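Putative Glycerophosphoryl diester phosphodiesterase (Silicibacter pomeroyi, PDB 3L12) is a putative member of the glycerophosphoryl diester phosphodiesterase family, built on a TIM-barrel fold that carries a bound magnesium ion. Local coordinates at residues C250-D255 with L272-N277; A99-G104 with F120-H125. All coordinates share one frame; numbering follows the deposited sequence.

The two contacts lie in separate parts of one TIM-barrel chain, their centres 28 Å apart and their nearest atoms about 16 Å apart, without touching. Contact 1 (250-255 with 272-277) joins the ends of two neighbouring parallel strands of the barrel and the loops that follow them. The side chain of Thr275 lies about 7 Å from the magnesium ion, which is bound at Glu50, Asp52 and Glu149, and that of Trp274 is about 4 Å from an unidentified ligand. Contact 2 (99-104 with 120-125) clasps two loops about 20 Å from the centre of the chain, where Phe120 and Leu121 also meet the second subunit.

Contact 1: C250-D255 with L272-N277; sequences CPYFLD and LTWTVN
Cys250 packs SG against Leu272 CB at 3.7 Å, and its carbonyl oxygen takes a hydrogen bond from Trp274 NE1 (2.8 Å to Cys250 O). That oxygen lies in the indole plane, whereas the N-H arrives well above the carbonyl plane. The next carbonyl is held by a side chain too: chi1 of -168° turns the Thr273 hydroxyl away from its own backbone N, and Thr273 OG1 donates to Pro251 O over 2.8 Å. Tyr252, the partner of Trp274 in a single beta bridge, lies over the indole. Tyr252 CA sits over the five-membered ring of Trp274, 3.9 Å from its centroid, as a CH-pi contact. The phenol turns an edge to the face of the six-membered ring in an edge-to-face pair with planes at 61°, and Tyr252 CD1 comes to 3.5 Å from Trp274 CZ3. Phe253 N then bonds Trp274 O (2.9 Å), the carbonyl of a cis peptide bond to Thr275; this oxygen also lies at the edge of the Phe253 ring, while Phe253 CB rests on Val276 CG2 at 3.7 Å. Strand 205-209 flanks the first segment, and strand 292-295 the second. With helix 258-266 linking strands 248-251 and 270-273, this is a beta-alpha-beta unit of the TIM barrel, joined where its parallel strands run out into loops.

Contact 2: A99-G104 with F120-H125; sequences ALDVGG and FLTGIH
Asp101 reaches across to the loop at Gly123 and Ile124 and grips two successive backbone N-H groups with its carboxylate. Gly123 N bonds OD2 of Asp101 at 2.7 Å, nearly straight (172°), from the syn side but tilted out of the carboxylate plane, while Ile124 N meets OD1 of the same residue at 3.2 Å from well above that plane. From the opposite face Gly103 N also bonds Asp101 OD1 (3.0 Å), closing an Asx turn. The chi1 of -160°, with CG anti to the backbone N, swings the carboxylate across to the N-H groups of Gly123 and Ile124. Two backbone bonds flank it: Val102 N to Ile124 O, and Leu121 N to Gly103 O, each 2.9 Å.

Close packing surrounds these bonds. Gly103 CA lies 3.6 Å from Ile124 CB, so that the backbone of one loop packs directly on the side chain of the other, and Gly104 CA rests 3.9 Å from Phe120 CD1. Thr122 sets its methyl CG2 against Asp101 OD2 at 3.5 Å.

Farther out, Arg75 bonds Leu121 O and Thr122 OG1 and forms a long, weak ion pair with Asp101, while Gln302 of the second subunit accepts from Phe120 N. Bonds to both oxygens fix the carboxylate's rotation and tie both loops to one buried side chain; the three N-H groups and the nearby arginine would be expected to favour its negative charge.

Contact 1: C250-D255 with L272-N277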
# COMPACT_ATOMS: atom_id res chain seq x y z
N CYS A 250 26.29 3.40 4.64
CA CYS A 250 24.91 3.13 5.04
C CYS A 250 24.85 2.50 6.40
O CYS A 250 24.72 1.30 6.55
CB CYS A 250 24.17 2.24 4.03
SG CYS A 250 24.01 3.06 2.41
N PRO A 251 24.96 3.34 7.43
CA PRO A 251 24.88 2.84 8.79
C PRO A 251 23.48 2.64 9.33
O PRO A 251 22.52 3.38 8.97
CB PRO A 251 25.50 3.96 9.59
CG PRO A 251 25.12 5.20 8.82
CD PRO A 251 25.15 4.79 7.36
N TYR A 252 23.35 1.65 10.19
CA TYR A 252 22.11 1.40 10.89
C TYR A 252 21.78 2.67 11.71
O TYR A 252 22.68 3.32 12.25
CB TYR A 252 22.27 0.21 11.81
CG TYR A 252 21.01 -0.16 12.55
CD1 TYR A 252 19.92 -0.65 11.87
CD2 TYR A 252 20.97 -0.12 13.94
CE1 TYR A 252 18.76 -1.02 12.55
CE2 TYR A 252 19.82 -0.50 14.62
CZ TYR A 252 18.73 -0.93 13.91
OH TYR A 252 17.58 -1.31 14.58
N PHE A 253 20.51 3.01 11.77
CA PHE A 253 20.14 4.34 12.30
C PHE A 253 20.54 4.58 13.76
O PHE A 253 20.80 5.71 14.12
CB PHE A 253 18.67 4.66 12.05
CG PHE A 253 17.71 3.97 12.98
CD1 PHE A 253 17.30 2.71 12.71
CD2 PHE A 253 17.21 4.61 14.09
CE1 PHE A 253 16.40 2.03 13.53
CE2 PHE A 253 16.34 3.92 14.92
CZ PHE A 253 15.92 2.65 14.62
N LEU A 254 20.60 3.55 14.58
CA LEU A 254 21.02 3.76 16.00
C LEU A 254 22.47 4.10 16.11
O LEU A 254 22.91 4.55 17.17
CB LEU A 254 20.73 2.53 16.86
CG LEU A 254 19.25 2.26 17.11
CD1 LEU A 254 19.06 1.04 17.98
CD2 LEU A 254 18.64 3.48 17.72
N ASP A 255 23.22 3.94 15.01
CA ASP A 255 24.65 4.20 15.04
C ASP A 255 24.99 5.59 14.52
O ASP A 255 26.13 5.98 14.53
CB ASP A 255 25.42 3.19 14.15
CG ASP A 255 25.15 1.75 14.47
OD1 ASP A 255 24.67 1.40 15.59
OD2 ASP A 255 25.47 0.91 13.59
N LEU A 272 23.14 7.04 3.67
CA LEU A 272 21.74 6.54 3.64
C LEU A 272 21.60 5.71 4.90
O LEU A 272 22.35 4.73 5.10
CB LEU A 272 21.47 5.70 2.42
CG LEU A 272 21.77 6.26 1.03
CD1 LEU A 272 21.28 5.20 0.04
CD2 LEU A 272 21.06 7.59 0.79
N THR A 273 20.66 6.05 5.77
CA THR A 273 20.49 5.27 6.98
C THR A 273 19.25 4.35 6.86
O THR A 273 18.31 4.62 6.05
CB THR A 273 20.46 6.16 8.20
OG1 THR A 273 20.58 5.33 9.37
CG2 THR A 273 19.21 7.06 8.18
N TRP A 274 19.25 3.26 7.64
CA TRP A 274 18.28 2.17 7.53
C TRP A 274 18.09 1.48 8.86
O TRP A 274 18.94 1.73 9.75
CB TRP A 274 18.79 1.09 6.52
CG TRP A 274 20.07 0.48 6.96
CD1 TRP A 274 21.32 0.98 6.73
CD2 TRP A 274 20.24 -0.71 7.74
NE1 TRP A 274 22.25 0.19 7.36
CE2 TRP A 274 21.63 -0.84 7.99
CE3 TRP A 274 19.35 -1.65 8.29
CZ2 TRP A 274 22.15 -1.91 8.70
CZ3 TRP A 274 19.89 -2.70 9.03
CH2 TRP A 274 21.28 -2.81 9.22
N THR A 275 16.97 0.78 9.13
CA THR A 275 15.70 0.77 8.41
C THR A 275 14.82 1.58 9.40
O THR A 275 14.61 1.16 10.55
CB THR A 275 15.15 -0.60 8.17
OG1 THR A 275 15.99 -1.26 7.21
CG2 THR A 275 13.76 -0.52 7.65
N VAL A 276 14.39 2.75 8.97
CA VAL A 276 13.85 3.73 9.94
C VAL A 276 12.36 3.76 9.78
O VAL A 276 11.83 4.20 8.74
CB VAL A 276 14.53 5.14 9.77
CG1 VAL A 276 14.29 6.01 10.98
CG2 VAL A 276 16.08 5.08 9.44
N ASN A 277 11.64 3.37 10.84
CA ASN A 277 10.19 3.21 10.79
C ASN A 277 9.42 4.01 11.81
O ASN A 277 8.33 4.48 11.52
CB ASN A 277 9.84 1.74 10.99
CG ASN A 277 10.34 0.85 9.86
OD1 ASN A 277 10.56 1.33 8.72
ND2 ASN A 277 10.47 -0.47 10.13

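Contact 2: A99-G104 with F120-H125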
# COMPACT_ATOMS: atom_id res chain seq x y z
N ALA A 99 8.34 -23.03 -6.30
CA ALA A 99 7.19 -23.81 -5.84
C ALA A 99 6.58 -23.31 -4.52
O ALA A 99 5.46 -23.75 -4.12
CB ALA A 99 7.56 -25.26 -5.69
N LEU A 100 7.31 -22.43 -3.84
CA LEU A 100 6.87 -21.88 -2.55
C LEU A 100 6.16 -20.55 -2.64
O LEU A 100 6.27 -19.83 -3.62
CB LEU A 100 8.06 -21.77 -1.61
CG LEU A 100 8.93 -23.04 -1.47
CD1 LEU A 100 10.21 -22.73 -0.67
CD2 LEU A 100 8.14 -24.18 -0.85
N ASP A 101 5.45 -20.22 -1.57
CA ASP A 101 4.67 -18.97 -1.56
C ASP A 101 5.22 -17.97 -0.54
O ASP A 101 5.27 -18.25 0.66
CB ASP A 101 3.23 -19.31 -1.24
CG ASP A 101 2.23 -18.23 -1.64
OD1 ASP A 101 2.56 -17.03 -1.77
OD2 ASP A 101 1.03 -18.60 -1.88
N VAL A 102 5.59 -16.78 -1.03
CA VAL A 102 6.14 -15.70 -0.21
C VAL A 102 5.20 -14.47 -0.24
O VAL A 102 5.62 -13.34 0.00
CB VAL A 102 7.59 -15.40 -0.61
CG1 VAL A 102 8.43 -16.63 -0.42
CG2 VAL A 102 7.67 -14.82 -2.08
N GLY A 103 3.91 -14.71 -0.45
CA GLY A 103 2.95 -13.60 -0.54
C GLY A 103 2.47 -12.97 0.75
O GLY A 103 1.72 -12.00 0.70
N GLY A 104 2.88 -13.49 1.88
CA GLY A 104 2.46 -12.91 3.14
C GLY A 104 3.31 -13.41 4.24
O GLY A 104 4.24 -14.19 4.06
N PHE A 120 -2.03 -9.56 2.69
CA PHE A 120 -1.77 -11.00 2.72
C PHE A 120 -2.18 -11.57 1.40
O PHE A 120 -3.39 -11.73 1.15
CB PHE A 120 -2.50 -11.70 3.89
CG PHE A 120 -2.07 -13.13 4.05
CD1 PHE A 120 -0.99 -13.42 4.86
CD2 PHE A 120 -2.73 -14.16 3.41
CE1 PHE A 120 -0.54 -14.73 5.00
CE2 PHE A 120 -2.29 -15.49 3.55
CZ PHE A 120 -1.20 -15.76 4.36
N LEU A 121 -1.17 -11.88 0.58
CA LEU A 121 -1.34 -12.36 -0.77
C LEU A 121 -0.99 -13.86 -0.84
O LEU A 121 -0.14 -14.31 -0.11
CB LEU A 121 -0.45 -11.57 -1.76
CG LEU A 121 -0.63 -10.05 -1.89
CD1 LEU A 121 0.35 -9.38 -2.93
CD2 LEU A 121 -2.11 -9.76 -2.23
N THR A 122 -1.60 -14.54 -1.82
CA THR A 122 -1.37 -15.97 -2.07
C THR A 122 -1.03 -16.12 -3.56
O THR A 122 -1.56 -15.39 -4.43
CB THR A 122 -2.58 -16.78 -1.62
OG1 THR A 122 -2.78 -16.65 -0.20
CG2 THR A 122 -2.42 -18.26 -2.01
N GLY A 123 -0.10 -17.03 -3.82
CA GLY A 123 0.34 -17.34 -5.18
C GLY A 123 1.47 -16.47 -5.66
O GLY A 123 1.65 -16.29 -6.86
N ILE A 124 2.27 -15.96 -4.72
CA ILE A 124 3.38 -15.07 -5.02
C ILE A 124 4.69 -15.79 -4.85
O ILE A 124 4.99 -16.33 -3.80
CB ILE A 124 3.36 -13.81 -4.09
CG1 ILE A 124 1.96 -13.14 -4.02
CG2 ILE A 124 4.52 -12.81 -4.47
CD1 ILE A 124 1.36 -12.78 -5.38
N HIS A 125 5.52 -15.79 -5.88
CA HIS A 125 6.80 -16.50 -5.75
C HIS A 125 7.94 -15.52 -5.77
O HIS A 125 7.79 -14.37 -6.13
CB HIS A 125 7.00 -17.58 -6.83
CG HIS A 125 6.71 -17.12 -8.22
ND1 HIS A 125 7.70 -16.70 -9.09
CD2 HIS A 125 5.55 -17.08 -8.91
CE1 HIS A 125 7.14 -16.40 -10.26
NE2 HIS A 125 5.84 -16.62 -10.17